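Local coordinates for protein glycosyltransferase Gtf1 (Streptococcus pneumoniae, PDB 4PQG) that is a bacterial glycosyltransferase of the GT-B fold, with an added extended beta-sheet domain, modelled here with UDP and N-acetylglucosamine bound, at residues A30-V35 with A246-A251; G34-L39 with S43-T48; W345-V350 with E376-H381; I351-E356 with K468-Y473. One frame throughout, in Å; residues are numbered along the deposited sequence.

Contact 1: residues A30-V35 with A246-A251; sequences AYRAGV and AVVVHA. With NAG (2-acetamido-2-deoxy-beta-D-glucopyranose), chain D.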
loop_
_atom_site.group_PDB
_atom_site.type_symbol
_atom_site.label_atom_id
_atom_site.label_comp_id
_atom_site.label_asym_id
_atom_site.label_seq_id
_atom_site.Cartn_x
_atom_site.Cartn_y
_atom_site.Cartn_z
ATOM N N ALA A 30 -5.903 2.238 5.128
ATOM C CA ALA A 30 -7.295 1.928 4.887
ATOM C C ALA A 30 -7.956 1.403 6.165
ATOM O O ALA A 30 -9.082 1.798 6.479
ATOM C CB ALA A 30 -7.452 0.942 3.744
ATOM N N TYR A 31 -7.267 0.536 6.913
ATOM C CA TYR A 31 -7.795 0.130 8.219
ATOM C C TYR A 31 -8.054 1.358 9.105
ATOM O O TYR A 31 -9.145 1.501 9.659
ATOM C CB TYR A 31 -6.868 -0.852 8.931
ATOM C CG TYR A 31 -7.071 -2.305 8.537
ATOM C CD1 TYR A 31 -8.142 -3.051 9.054
ATOM C CD2 TYR A 31 -6.182 -2.941 7.671
ATOM C CE1 TYR A 31 -8.314 -4.393 8.716
ATOM C CE2 TYR A 31 -6.352 -4.273 7.307
ATOM C CZ TYR A 31 -7.421 -4.998 7.832
ATOM O OH TYR A 31 -7.581 -6.328 7.479
ATOM N N ARG A 32 -7.057 2.238 9.221
ATOM C CA ARG A 32 -7.144 3.459 10.040
ATOM C C ARG A 32 -8.322 4.349 9.629
ATOM O O ARG A 32 -9.026 4.904 10.490
ATOM C CB ARG A 32 -5.841 4.251 9.965
ATOM C CG ARG A 32 -5.640 5.267 11.089
ATOM C CD ARG A 32 -4.390 6.100 10.875
ATOM N NE ARG A 32 -3.212 5.245 10.711
ATOM C CZ ARG A 32 -2.205 5.505 9.882
ATOM N NH1 ARG A 32 -1.199 4.653 9.789
ATOM N NH2 ARG A 32 -2.213 6.598 9.127
ATOM N N ALA A 33 -8.538 4.470 8.321
ATOM C CA ALA A 33 -9.673 5.217 7.794
ATOM C C ALA A 33 -10.999 4.636 8.259
ATOM O O ALA A 33 -11.936 5.387 8.550
ATOM C CB ALA A 33 -9.624 5.261 6.271
ATOM N N GLY A 34 -11.083 3.301 8.303
ATOM C CA GLY A 34 -12.264 2.607 8.827
ATOM C C GLY A 34 -12.520 2.933 10.282
ATOM O O GLY A 34 -13.670 3.070 10.703
ATOM N N VAL A 35 -11.444 3.055 11.052
ATOM C CA VAL A 35 -11.524 3.420 12.466
ATOM C C VAL A 35 -11.992 4.868 12.639
ATOM O O VAL A 35 -12.866 5.153 13.466
ATOM C CB VAL A 35 -10.171 3.256 13.188
ATOM C CG1 VAL A 35 -10.208 3.938 14.550
ATOM C CG2 VAL A 35 -9.804 1.782 13.334
ATOM N N ALA A 246 2.625 12.809 14.608
ATOM C CA ALA A 246 2.862 11.406 14.938
ATOM C C ALA A 246 3.547 10.734 13.749
ATOM O O ALA A 246 3.267 11.076 12.592
ATOM C CB ALA A 246 1.549 10.708 15.272
ATOM N N VAL A 247 4.471 9.820 14.042
ATOM C CA VAL A 247 5.160 9.023 13.012
ATOM C C VAL A 247 4.817 7.555 13.250
ATOM O O VAL A 247 5.042 7.022 14.348
ATOM C CB VAL A 247 6.691 9.223 13.041
ATOM C CG1 VAL A 247 7.419 8.173 12.186
ATOM C CG2 VAL A 247 7.052 10.641 12.612
ATOM N N VAL A 248 4.245 6.913 12.236
ATOM C CA VAL A 248 3.953 5.489 12.326
ATOM C C VAL A 248 5.145 4.697 11.806
ATOM O O VAL A 248 5.646 4.975 10.706
ATOM C CB VAL A 248 2.689 5.116 11.544
ATOM C CG1 VAL A 248 2.366 3.638 11.698
ATOM C CG2 VAL A 248 1.515 5.934 12.043
ATOM N N VAL A 249 5.592 3.744 12.621
ATOM C CA VAL A 249 6.663 2.819 12.269
ATOM C C VAL A 249 5.998 1.552 11.724
ATOM O O VAL A 249 5.229 0.899 12.425
ATOM C CB VAL A 249 7.544 2.485 13.495
ATOM C CG1 VAL A 249 8.681 1.539 13.116
ATOM C CG2 VAL A 249 8.084 3.765 14.129
ATOM N N HIS A 250 6.254 1.227 10.461
ATOM C CA HIS A 250 5.537 0.111 9.824
ATOM C C HIS A 250 6.234 -1.228 9.788
ATOM O O HIS A 250 5.627 -2.269 10.102
ATOM C CB HIS A 250 5.093 0.509 8.429
ATOM C CG HIS A 250 3.968 1.500 8.426
ATOM N ND1 HIS A 250 2.696 1.143 8.643
ATOM C CD2 HIS A 250 3.967 2.873 8.233
ATOM C CE1 HIS A 250 1.912 2.230 8.586
ATOM N NE2 HIS A 250 2.692 3.289 8.319
ATOM N N ALA A 251 7.499 -1.224 9.397
ATOM C CA ALA A 251 8.266 -2.465 9.289
ATOM C C ALA A 251 9.305 -2.497 10.420
ATOM O O ALA A 251 9.305 -1.609 11.294
ATOM C CB ALA A 251 8.941 -2.516 7.923
HETATM C C1 NAG D . 4.465 -3.402 6.432
HETATM C C2 NAG D . 5.213 -4.462 7.230
HETATM C C3 NAG D . 3.998 -5.245 7.743
HETATM C C4 NAG D . 2.951 -4.331 8.400
HETATM C C5 NAG D . 2.631 -3.110 7.495
HETATM C C6 NAG D . 1.544 -2.181 8.024
HETATM C C7 NAG D . 7.147 -5.872 6.778
HETATM C C8 NAG D . 7.806 -6.755 5.756
HETATM N N2 NAG D . 6.005 -5.329 6.391
HETATM O O1 NAG D . 4.920 -2.968 5.183
HETATM O O3 NAG D . 4.372 -6.313 8.597
HETATM O O4 NAG D . 1.780 -5.084 8.607
HETATM O O5 NAG D . 3.877 -2.441 7.284
HETATM O O6 NAG D . 2.066 -1.558 9.176
HETATM O O7 NAG D . 7.671 -5.680 7.887
#

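Contact 2: residues G34-L39 with S43-T48; sequences GVFRKL and SKFIFT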
loop_
_atom_site.group_PDB
_atom_site.type_symbol
_atom_site.label_atom_id
_atom_site.label_comp_id
_atom_site.label_asym_id
_atom_site.label_seq_id
_atom_site.Cartn_x
_atom_site.Cartn_y
_atom_site.Cartn_z
ATOM N N GLY A 34 -11.083 3.301 8.303
ATOM C CA GLY A 34 -12.264 2.607 8.827
ATOM C C GLY A 34 -12.520 2.933 10.282
ATOM O O GLY A 34 -13.670 3.070 10.703
ATOM N N VAL A 35 -11.444 3.055 11.052
ATOM C CA VAL A 35 -11.524 3.420 12.466
ATOM C C VAL A 35 -11.992 4.868 12.639
ATOM O O VAL A 35 -12.866 5.153 13.466
ATOM C CB VAL A 35 -10.171 3.256 13.188
ATOM C CG1 VAL A 35 -10.208 3.938 14.550
ATOM C CG2 VAL A 35 -9.804 1.782 13.334
ATOM N N PHE A 36 -11.405 5.780 11.870
ATOM C CA PHE A 36 -11.771 7.187 11.958
ATOM C C PHE A 36 -13.227 7.432 11.569
ATOM O O PHE A 36 -13.890 8.264 12.189
ATOM C CB PHE A 36 -10.809 8.063 11.163
ATOM C CG PHE A 36 -9.407 8.080 11.718
ATOM C CD1 PHE A 36 -9.166 7.809 13.062
ATOM C CD2 PHE A 36 -8.331 8.396 10.898
ATOM C CE1 PHE A 36 -7.887 7.841 13.578
ATOM C CE2 PHE A 36 -7.043 8.444 11.411
ATOM C CZ PHE A 36 -6.815 8.164 12.752
ATOM N N ARG A 37 -13.718 6.703 10.569
ATOM C CA ARG A 37 -15.122 6.774 10.180
ATOM C C ARG A 37 -16.032 6.346 11.329
ATOM O O ARG A 37 -17.023 7.022 11.638
ATOM C CB ARG A 37 -15.408 5.921 8.941
ATOM C CG ARG A 37 -14.864 6.506 7.650
ATOM C CD ARG A 37 -15.469 5.853 6.416
ATOM N NE ARG A 37 -15.251 4.410 6.361
ATOM C CZ ARG A 37 -14.243 3.800 5.736
ATOM N NH1 ARG A 37 -13.314 4.489 5.079
ATOM N NH2 ARG A 37 -14.170 2.478 5.777
ATOM N N LYS A 38 -15.680 5.232 11.964
ATOM C CA LYS A 38 -16.462 4.694 13.071
ATOM C C LYS A 38 -16.486 5.656 14.235
ATOM O O LYS A 38 -17.523 5.825 14.871
ATOM C CB LYS A 38 -15.894 3.354 13.534
ATOM C CG LYS A 38 -16.414 2.154 12.771
ATOM C CD LYS A 38 -15.605 0.914 13.139
ATOM C CE LYS A 38 -16.278 -0.370 12.690
ATOM N NZ LYS A 38 -16.464 -0.411 11.219
ATOM N N LEU A 39 -15.341 6.276 14.519
ATOM C CA LEU A 39 -15.242 7.239 15.598
ATOM C C LEU A 39 -15.798 8.608 15.206
ATOM O O LEU A 39 -15.608 9.588 15.931
ATOM C CB LEU A 39 -13.793 7.364 16.079
ATOM C CG LEU A 39 -13.172 6.175 16.810
ATOM C CD1 LEU A 39 -11.686 6.420 17.011
ATOM C CD2 LEU A 39 -13.867 5.891 18.145
ATOM N N SER A 43 -10.996 12.997 8.960
ATOM C CA SER A 43 -9.673 12.550 8.527
ATOM C C SER A 43 -9.427 12.723 7.039
ATOM O O SER A 43 -10.357 12.699 6.233
ATOM C CB SER A 43 -9.442 11.089 8.918
ATOM O OG SER A 43 -10.283 10.254 8.166
ATOM N N LYS A 44 -8.154 12.892 6.693
ATOM C CA LYS A 44 -7.717 13.015 5.302
ATOM C C LYS A 44 -6.478 12.162 5.097
ATOM O O LYS A 44 -5.571 12.171 5.928
ATOM C CB LYS A 44 -7.397 14.473 4.941
ATOM C CG LYS A 44 -8.544 15.446 5.197
ATOM C CD LYS A 44 -9.695 15.254 4.226
ATOM C CE LYS A 44 -10.709 16.388 4.414
ATOM N NZ LYS A 44 -11.772 16.340 3.375
ATOM N N PHE A 45 -6.473 11.424 3.993
ATOM C CA PHE A 45 -5.322 10.638 3.587
ATOM C C PHE A 45 -4.701 11.266 2.346
ATOM O O PHE A 45 -5.290 11.297 1.268
ATOM C CB PHE A 45 -5.705 9.167 3.417
ATOM C CG PHE A 45 -6.149 8.532 4.710
ATOM C CD1 PHE A 45 -5.263 7.782 5.468
ATOM C CD2 PHE A 45 -7.437 8.734 5.192
ATOM C CE1 PHE A 45 -5.655 7.213 6.682
ATOM C CE2 PHE A 45 -7.838 8.186 6.404
ATOM C CZ PHE A 45 -6.948 7.425 7.153
ATOM N N ILE A 46 -3.521 11.827 2.555
ATOM C CA ILE A 46 -2.815 12.628 1.558
ATOM C C ILE A 46 -1.801 11.724 0.856
ATOM O O ILE A 46 -1.019 11.050 1.517
ATOM C CB ILE A 46 -2.065 13.791 2.251
ATOM C CG1 ILE A 46 -3.064 14.730 2.959
ATOM C CG2 ILE A 46 -1.172 14.543 1.254
ATOM C CD1 ILE A 46 -2.468 15.476 4.134
ATOM N N PHE A 47 -1.822 11.722 -0.473
ATOM C CA PHE A 47 -0.780 11.077 -1.279
ATOM C C PHE A 47 0.004 12.127 -2.065
ATOM O O PHE A 47 -0.590 12.993 -2.713
ATOM C CB PHE A 47 -1.415 10.052 -2.208
ATOM C CG PHE A 47 -2.223 9.014 -1.474
ATOM C CD1 PHE A 47 -1.626 7.832 -1.045
ATOM C CD2 PHE A 47 -3.566 9.245 -1.174
ATOM C CE1 PHE A 47 -2.358 6.889 -0.342
ATOM C CE2 PHE A 47 -4.307 8.307 -0.470
ATOM C CZ PHE A 47 -3.707 7.123 -0.071
ATOM N N THR A 48 1.335 12.046 -1.995
ATOM C CA THR A 48 2.208 13.090 -2.573
ATOM C C THR A 48 2.831 12.744 -3.922
ATOM O O THR A 48 3.374 13.644 -4.607
ATOM C CB THR A 48 3.333 13.510 -1.599
ATOM O OG1 THR A 48 4.106 12.360 -1.239
ATOM C CG2 THR A 48 2.750 14.156 -0.332
#

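Contact 3: residues W345-V350 with E376-H381; sequences WLVKAV and EIIANH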
loop_
_atom_site.group_PDB
_atom_site.type_symbol
_atom_site.label_atom_id
_atom_site.label_comp_id
_atom_site.label_asym_id
_atom_site.label_seq_id
_atom_site.Cartn_x
_atom_site.Cartn_y
_atom_site.Cartn_z
ATOM N N TRP A 345 10.612 -20.455 -1.079
ATOM C CA TRP A 345 10.795 -21.459 -0.037
ATOM C C TRP A 345 9.526 -22.201 0.262
ATOM O O TRP A 345 9.558 -23.428 0.432
ATOM C CB TRP A 345 11.376 -20.847 1.236
ATOM C CG TRP A 345 12.740 -20.214 1.065
ATOM C CD1 TRP A 345 13.626 -20.370 0.007
ATOM C CD2 TRP A 345 13.437 -19.327 2.011
ATOM N NE1 TRP A 345 14.770 -19.648 0.215
ATOM C CE2 TRP A 345 14.727 -19.000 1.390
ATOM C CE3 TRP A 345 13.122 -18.771 3.246
ATOM C CZ2 TRP A 345 15.649 -18.163 2.002
ATOM C CZ3 TRP A 345 14.053 -17.916 3.853
ATOM C CH2 TRP A 345 15.294 -17.627 3.244
ATOM N N LEU A 346 8.391 -21.493 0.318
ATOM C CA LEU A 346 7.104 -22.152 0.549
ATOM C C LEU A 346 6.711 -23.088 -0.588
ATOM O O LEU A 346 6.199 -24.196 -0.340
ATOM C CB LEU A 346 5.969 -21.134 0.766
ATOM C CG LEU A 346 6.098 -20.234 1.996
ATOM C CD1 LEU A 346 4.907 -19.285 2.045
ATOM C CD2 LEU A 346 6.178 -21.083 3.261
ATOM N N VAL A 347 6.916 -22.640 -1.825
ATOM C CA VAL A 347 6.573 -23.462 -2.977
ATOM C C VAL A 347 7.358 -24.787 -2.933
ATOM O O VAL A 347 6.757 -25.869 -3.035
ATOM C CB VAL A 347 6.772 -22.713 -4.326
ATOM C CG1 VAL A 347 6.627 -23.661 -5.509
ATOM C CG2 VAL A 347 5.762 -21.580 -4.464
ATOM N N LYS A 348 8.678 -24.705 -2.752
ATOM C CA LYS A 348 9.532 -25.908 -2.612
ATOM C C LYS A 348 9.152 -26.828 -1.436
ATOM O O LYS A 348 9.225 -28.062 -1.542
ATOM C CB LYS A 348 11.008 -25.517 -2.541
ATOM C CG LYS A 348 11.464 -24.750 -3.775
ATOM C CD LYS A 348 12.976 -24.677 -3.884
ATOM C CE LYS A 348 13.387 -24.092 -5.225
ATOM N NZ LYS A 348 14.856 -24.252 -5.415
ATOM N N ALA A 349 8.735 -26.223 -0.325
ATOM C CA ALA A 349 8.248 -26.967 0.828
ATOM C C ALA A 349 6.961 -27.718 0.494
ATOM O O ALA A 349 6.808 -28.898 0.862
ATOM C CB ALA A 349 8.032 -26.037 2.011
ATOM N N VAL A 350 6.054 -27.044 -0.212
ATOM C CA VAL A 350 4.777 -27.639 -0.603
ATOM C C VAL A 350 4.983 -28.783 -1.603
ATOM O O VAL A 350 4.364 -29.831 -1.453
ATOM C CB VAL A 350 3.752 -26.585 -1.096
ATOM C CG1 VAL A 350 2.482 -27.240 -1.634
ATOM C CG2 VAL A 350 3.392 -25.651 0.049
ATOM N N GLU A 376 8.493 -20.427 -12.633
ATOM C CA GLU A 376 9.607 -21.273 -13.027
ATOM C C GLU A 376 9.744 -22.514 -12.123
ATOM O O GLU A 376 9.870 -23.631 -12.630
ATOM C CB GLU A 376 10.893 -20.447 -13.070
ATOM C CG GLU A 376 12.178 -21.236 -13.237
ATOM C CD GLU A 376 13.405 -20.358 -13.017
ATOM O OE1 GLU A 376 13.538 -19.336 -13.724
ATOM O OE2 GLU A 376 14.229 -20.687 -12.132
ATOM N N ILE A 377 9.700 -22.312 -10.804
ATOM C CA ILE A 377 9.734 -23.410 -9.840
ATOM C C ILE A 377 8.560 -24.384 -10.039
ATOM O O ILE A 377 8.751 -25.609 -10.065
ATOM C CB ILE A 377 9.765 -22.895 -8.373
ATOM C CG1 ILE A 377 11.000 -22.023 -8.145
ATOM C CG2 ILE A 377 9.758 -24.057 -7.382
ATOM C CD1 ILE A 377 10.980 -21.241 -6.850
ATOM N N ILE A 378 7.360 -23.832 -10.188
ATOM C CA ILE A 378 6.156 -24.617 -10.406
ATOM C C ILE A 378 6.257 -25.434 -11.703
ATOM O O ILE A 378 5.969 -26.640 -11.701
ATOM C CB ILE A 378 4.907 -23.710 -10.396
ATOM C CG1 ILE A 378 4.744 -23.071 -9.012
ATOM C CG2 ILE A 378 3.650 -24.482 -10.772
ATOM C CD1 ILE A 378 3.794 -21.882 -8.998
ATOM N N ALA A 379 6.681 -24.788 -12.791
ATOM C CA ALA A 379 6.862 -25.479 -14.071
ATOM C C ALA A 379 7.866 -26.621 -13.941
ATOM O O ALA A 379 7.570 -27.747 -14.345
ATOM C CB ALA A 379 7.305 -24.514 -15.160
ATOM N N ASN A 380 9.034 -26.321 -13.369
ATOM C CA ASN A 380 10.123 -27.288 -13.192
ATOM C C ASN A 380 9.743 -28.548 -12.426
ATOM O O ASN A 380 10.366 -29.602 -12.621
ATOM C CB ASN A 380 11.335 -26.640 -12.510
ATOM C CG ASN A 380 12.080 -25.679 -13.423
ATOM O OD1 ASN A 380 11.843 -25.649 -14.628
ATOM N ND2 ASN A 380 12.988 -24.883 -12.845
ATOM N N HIS A 381 8.743 -28.435 -11.549
ATOM C CA HIS A 381 8.277 -29.575 -10.762
ATOM C C HIS A 381 6.932 -30.100 -11.214
ATOM O O HIS A 381 6.348 -30.965 -10.562
ATOM C CB HIS A 381 8.300 -29.241 -9.264
ATOM C CG HIS A 381 9.703 -29.091 -8.695
ATOM N ND1 HIS A 381 10.410 -27.940 -8.785
ATOM C CD2 HIS A 381 10.524 -29.999 -8.033
ATOM C CE1 HIS A 381 11.615 -28.108 -8.210
ATOM N NE2 HIS A 381 11.683 -29.363 -7.747
#

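Contact 4: residues I351-E356 with K468-Y473; sequences IEAHKE and KICQLY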
loop_
_atom_site.group_PDB
_atom_site.type_symbol
_atom_site.label_atom_id
_atom_site.label_comp_id
_atom_site.label_asym_id
_atom_site.label_seq_id
_atom_site.Cartn_x
_atom_site.Cartn_y
_atom_site.Cartn_z
ATOM N N ILE A 351 5.861 -28.590 -2.589
ATOM C CA ILE A 351 6.252 -29.665 -3.518
ATOM C C ILE A 351 6.719 -30.915 -2.765
ATOM O O ILE A 351 6.353 -32.036 -3.125
ATOM C CB ILE A 351 7.347 -29.205 -4.519
ATOM C CG1 ILE A 351 6.791 -28.132 -5.457
ATOM C CG2 ILE A 351 7.912 -30.383 -5.329
ATOM C CD1 ILE A 351 7.881 -27.319 -6.135
ATOM N N GLU A 352 7.501 -30.702 -1.714
ATOM C CA GLU A 352 8.066 -31.775 -0.912
ATOM C C GLU A 352 6.991 -32.462 -0.067
ATOM O O GLU A 352 6.891 -33.694 -0.068
ATOM C CB GLU A 352 9.207 -31.223 -0.048
ATOM C CG GLU A 352 9.955 -32.232 0.806
ATOM C CD GLU A 352 10.847 -33.179 0.005
ATOM O OE1 GLU A 352 11.217 -32.858 -1.151
ATOM O OE2 GLU A 352 11.183 -34.250 0.557
ATOM N N ALA A 353 6.176 -31.671 0.630
ATOM C CA ALA A 353 5.108 -32.211 1.467
ATOM C C ALA A 353 4.092 -32.989 0.638
ATOM O O ALA A 353 3.491 -33.956 1.122
ATOM C CB ALA A 353 4.423 -31.105 2.257
ATOM N N HIS A 354 3.920 -32.568 -0.612
ATOM C CA HIS A 354 2.981 -33.183 -1.545
ATOM C C HIS A 354 3.309 -34.637 -1.842
ATOM O O HIS A 354 2.444 -35.399 -2.269
ATOM C CB HIS A 354 2.959 -32.363 -2.825
ATOM C CG HIS A 354 2.011 -32.871 -3.870
ATOM N ND1 HIS A 354 2.404 -33.679 -4.865
ATOM C CD2 HIS A 354 0.655 -32.647 -4.058
ATOM C CE1 HIS A 354 1.351 -33.964 -5.649
ATOM N NE2 HIS A 354 0.283 -33.331 -5.154
ATOM N N LYS A 355 4.566 -35.020 -1.628
ATOM C CA LYS A 355 4.978 -36.423 -1.723
ATOM C C LYS A 355 4.247 -37.275 -0.684
ATOM O O LYS A 355 3.878 -38.406 -0.961
ATOM C CB LYS A 355 6.491 -36.563 -1.531
ATOM C CG LYS A 355 7.327 -35.934 -2.629
ATOM C CD LYS A 355 8.765 -35.744 -2.168
ATOM C CE LYS A 355 9.653 -35.213 -3.286
ATOM N NZ LYS A 355 11.075 -35.079 -2.843
ATOM N N GLU A 356 4.046 -36.715 0.502
ATOM C CA GLU A 356 3.418 -37.412 1.615
ATOM C C GLU A 356 1.904 -37.201 1.624
ATOM O O GLU A 356 1.157 -38.089 2.051
ATOM C CB GLU A 356 4.020 -36.910 2.924
ATOM C CG GLU A 356 3.849 -37.832 4.117
ATOM C CD GLU A 356 5.000 -38.811 4.285
ATOM O OE1 GLU A 356 5.664 -39.157 3.281
ATOM O OE2 GLU A 356 5.250 -39.232 5.437
ATOM N N LYS A 468 6.640 -29.772 8.971
ATOM C CA LYS A 468 5.636 -29.149 9.826
ATOM C C LYS A 468 4.220 -29.220 9.256
ATOM O O LYS A 468 3.252 -29.466 9.996
ATOM C CB LYS A 468 6.033 -27.717 10.196
ATOM C CG LYS A 468 7.055 -27.647 11.321
ATOM C CD LYS A 468 6.560 -28.434 12.532
ATOM C CE LYS A 468 7.537 -28.370 13.676
ATOM N NZ LYS A 468 6.987 -29.081 14.859
ATOM N N ILE A 469 4.099 -29.008 7.950
ATOM C CA ILE A 469 2.822 -29.163 7.261
ATOM C C ILE A 469 2.337 -30.593 7.477
ATOM O O ILE A 469 1.216 -30.796 7.942
ATOM C CB ILE A 469 2.931 -28.863 5.743
ATOM C CG1 ILE A 469 3.184 -27.359 5.500
ATOM C CG2 ILE A 469 1.675 -29.313 5.010
ATOM C CD1 ILE A 469 3.856 -27.039 4.177
ATOM N N CYS A 470 3.193 -31.567 7.144
ATOM C CA CYS A 470 2.863 -32.988 7.288
ATOM C C CYS A 470 2.446 -33.342 8.714
ATOM O O CYS A 470 1.446 -34.019 8.906
ATOM C CB CYS A 470 4.032 -33.863 6.825
ATOM S SG CYS A 470 4.232 -33.867 5.036
ATOM N N GLN A 471 3.190 -32.843 9.703
ATOM C CA GLN A 471 2.868 -33.047 11.114
ATOM C C GLN A 471 1.487 -32.524 11.540
ATOM O O GLN A 471 0.802 -33.156 12.364
ATOM C CB GLN A 471 3.953 -32.443 12.007
ATOM C CG GLN A 471 3.728 -32.679 13.496
ATOM C CD GLN A 471 4.756 -31.981 14.359
ATOM O OE1 GLN A 471 5.687 -31.356 13.855
ATOM N NE2 GLN A 471 4.594 -32.085 15.671
ATOM N N LEU A 472 1.075 -31.383 10.984
ATOM C CA LEU A 472 -0.219 -30.774 11.338
ATOM C C LEU A 472 -1.366 -31.698 10.952
ATOM O O LEU A 472 -2.319 -31.879 11.712
ATOM C CB LEU A 472 -0.385 -29.405 10.648
ATOM C CG LEU A 472 -1.630 -28.557 10.940
ATOM C CD1 LEU A 472 -1.282 -27.084 10.740
ATOM C CD2 LEU A 472 -2.814 -28.949 10.056
ATOM N N TYR A 473 -1.259 -32.279 9.764
ATOM C CA TYR A 473 -2.282 -33.168 9.273
ATOM C C TYR A 473 -2.181 -34.560 9.906
ATOM O O TYR A 473 -3.192 -35.123 10.341
ATOM C CB TYR A 473 -2.219 -33.243 7.754
ATOM C CG TYR A 473 -2.820 -32.032 7.082
ATOM C CD1 TYR A 473 -4.202 -31.901 6.945
ATOM C CD2 TYR A 473 -2.010 -31.012 6.578
ATOM C CE1 TYR A 473 -4.763 -30.793 6.323
ATOM C CE2 TYR A 473 -2.557 -29.901 5.958
ATOM C CZ TYR A 473 -3.930 -29.788 5.832
ATOM O OH TYR A 473 -4.477 -28.684 5.212
#

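Contact 1: residues A30-V35 with A246-A251
Arg32 reaches from helix 24-38 to the C-terminal end of strand 244-248, where its NH1 meets Val248 and His250. Its CG is anti to the backbone N (chi1 -161°), and the chain then bends at chi3 on its way to the strand. The closest approach is from Arg32 NH1 to Val248 CG2, at 3.8 Å. Arg32 NH1 also lies 4.1 Å from His250 CE1, which sits beside the guanidinium, roughly level with it. Each group meets the other at its edge, with planes 33° apart, so they are not stacked. The tight part is around His250. Val248 CG1 lies 3.3 Å above the plane of the His250 ring, nearer its margin than its centre. The ring edge is taken by the sugar: His250 ND1 and NAG O6 share a nearly straight hydrogen bond of 2.8 Å. Asp227 joins the two side chains from outside, with a salt bridge to Arg32 NH2 and a hydrogen bond to His250 NE2. Both ring nitrogens of His250 are therefore held, which should fix its rotation. The acidic partner would be expected to offset the charge of Arg32. The helix-to-strand side is looser. The nearest CA atoms, of Arg32 and Val248, are 11.5 Å apart, no hydrogen bond crosses, and a single long side chain spans the distance. Ala251 CB, beyond the strand, lies 3.4 Å from NAG O7. Helix 24-38 packing on a parallel sheet, with a ligand beside the strand's C-terminal end, is characteristic of the Rossmann-like domains of GT-B glycosyltransferases.

Contact 2: residues G34-L39 with S43-T48
Phe36 points from helix 24-38 at strand 42-47 and touches Ser43 and Phe45 through CD2. Its CG lies anti to the carbonyl carbon (chi1 -66°), which brings CD2 forward to the strand. Phe36 CD2 is 3.5 Å from Ser43 CB. Ser43 also turns its side chain to the helix, and Ser43 OG lies 3.7 Å from Phe36 CB. The serine approaches the phenyl ring obliquely. Phe45 starts in a different direction, but the far end of its ring comes nearer the helix. Phe45 CZ comes within 4.1 Å of Phe36 CD2. This too is an oblique approach, a carbon-to-carbon touch of two rings. Phe36 has a further aromatic partner in Trp501 of helix 494-508, which it meets edge-to-face. Phe45 meets the ring of Phe65. The two segments are the helix and second strand of a beta-alpha-beta unit that begins with strand 10-15, and a short turn joins them. The nearest CA atoms, of Phe36 and Ser43, are 6.7 Å apart. No hydrogen bond crosses the contact. The Ser43 hydroxyl has a weak bond to Gln69 instead. Helix and strand are therefore held together here by buried carbon contacts, with polar bonding directed to neighbouring parts of the domain.

Contact 3: residues W345-V350 with E376-H381
Val347 and Ile377 meet between two neighbouring helices of the C-terminal Rossmann-like domain of this GT-B protein. Helices 343-353 and 371-380 run nearly parallel, with their short segments at a crossing angle of -17° and axes 10.3 Å apart. Along the chain, strand 361-365 comes between them. Val347 has CG1 anti to the backbone N (chi1 171°), and this methyl makes its contacts with the other helix. Val347 CG1 is 3.7 Å from Ile377 CG2, the two side chains crossing obliquely. The same methyl lies 4.0 Å from Ile378 CG1, where the side chains are about at right angles. Ile377 sets its CG2 branch anti to the backbone N and its CG1 branch anti to the carbonyl carbon. One isoleucine thus offers two ends: CG2 to Val347 and to the start of the Lys348 chain, CD1 to the far part of that chain. Lys348 is extended beyond CG and runs across Ile377, with Lys348 CE 4.1 Å from Ile377 CD1. Its ammonium continues to a salt bridge with Glu458 of helix 458-474. On the sheet, Phe362, Ile364 and Ile387 also touch Val347. At the end of helix 371-380, His381 ND1 donates to Ile377 O, 3.1 Å away and 4° out of the imidazole plane.

Contact 4: residues I351-E356 with K468-Y473
Ile469 and Cys470 of helix 458-474 pack against Ala353 near the end of helix 343-353. At the start of the segment, Lys468 stays on its own helix. Its NZ donates to Gln471 OE1 at 2.8 Å, and Lys468 makes a cation-pi contact with Tyr448. Ile469 comes next and gives a light touch, with Ile469 CG2 4.3 Å from Ala353 CB. It also packs on Leu406 of the sheet. Cys470 carries most of the contact. Its SG is anti to the carbonyl carbon (chi1 -73°), which points it across to the other segment. Cys470 SG lies 3.9 Å from Ala353 CB and 3.7 Å from Glu356 CB. Glu356 meets the sulfur with its aliphatic part and bends at chi2. Its OE2 has a weak hydrogen bond to Gln474. The CA atoms of Ala353 and Cys470 are 6.3 Å apart, consistent with the small side chains of both. Both segments belong to the glycosyl transferases group 1 family region, in the C-terminal Rossmann-like domain. On the first segment, Lys355 NZ meets Glu352 OE1 at 2.8 Å, from above the carboxylate plane. The contact holds by carbon and sulfur packing alone, and the one salt bridge, Lys355 with Glu352, stays within its own segment.

Contacts 1 and 2 lie in one Rossmann-like domain, contacts 3 and 4 in the other. The first two share helix 24-38 and reach the same parallel sheet. They touch where Ala33 CB meets Phe45 CE2 at 3.4 Å. The other two share helix 343-353, and Ile351 CD1 packs against His381 CG at 3.6 Å. Contacts 1 to 3 are buried, while contact 4 is partly exposed at Glu356. Contact 1 has polar side chains, bonded to Asp227 and the sugar rather than to each other. Contacts 2 to 4 join through aromatic, aliphatic and sulfur packing respectively. Contacts 2 and 3 have centres about 40 Å apart, on opposite sides of the chain's centre.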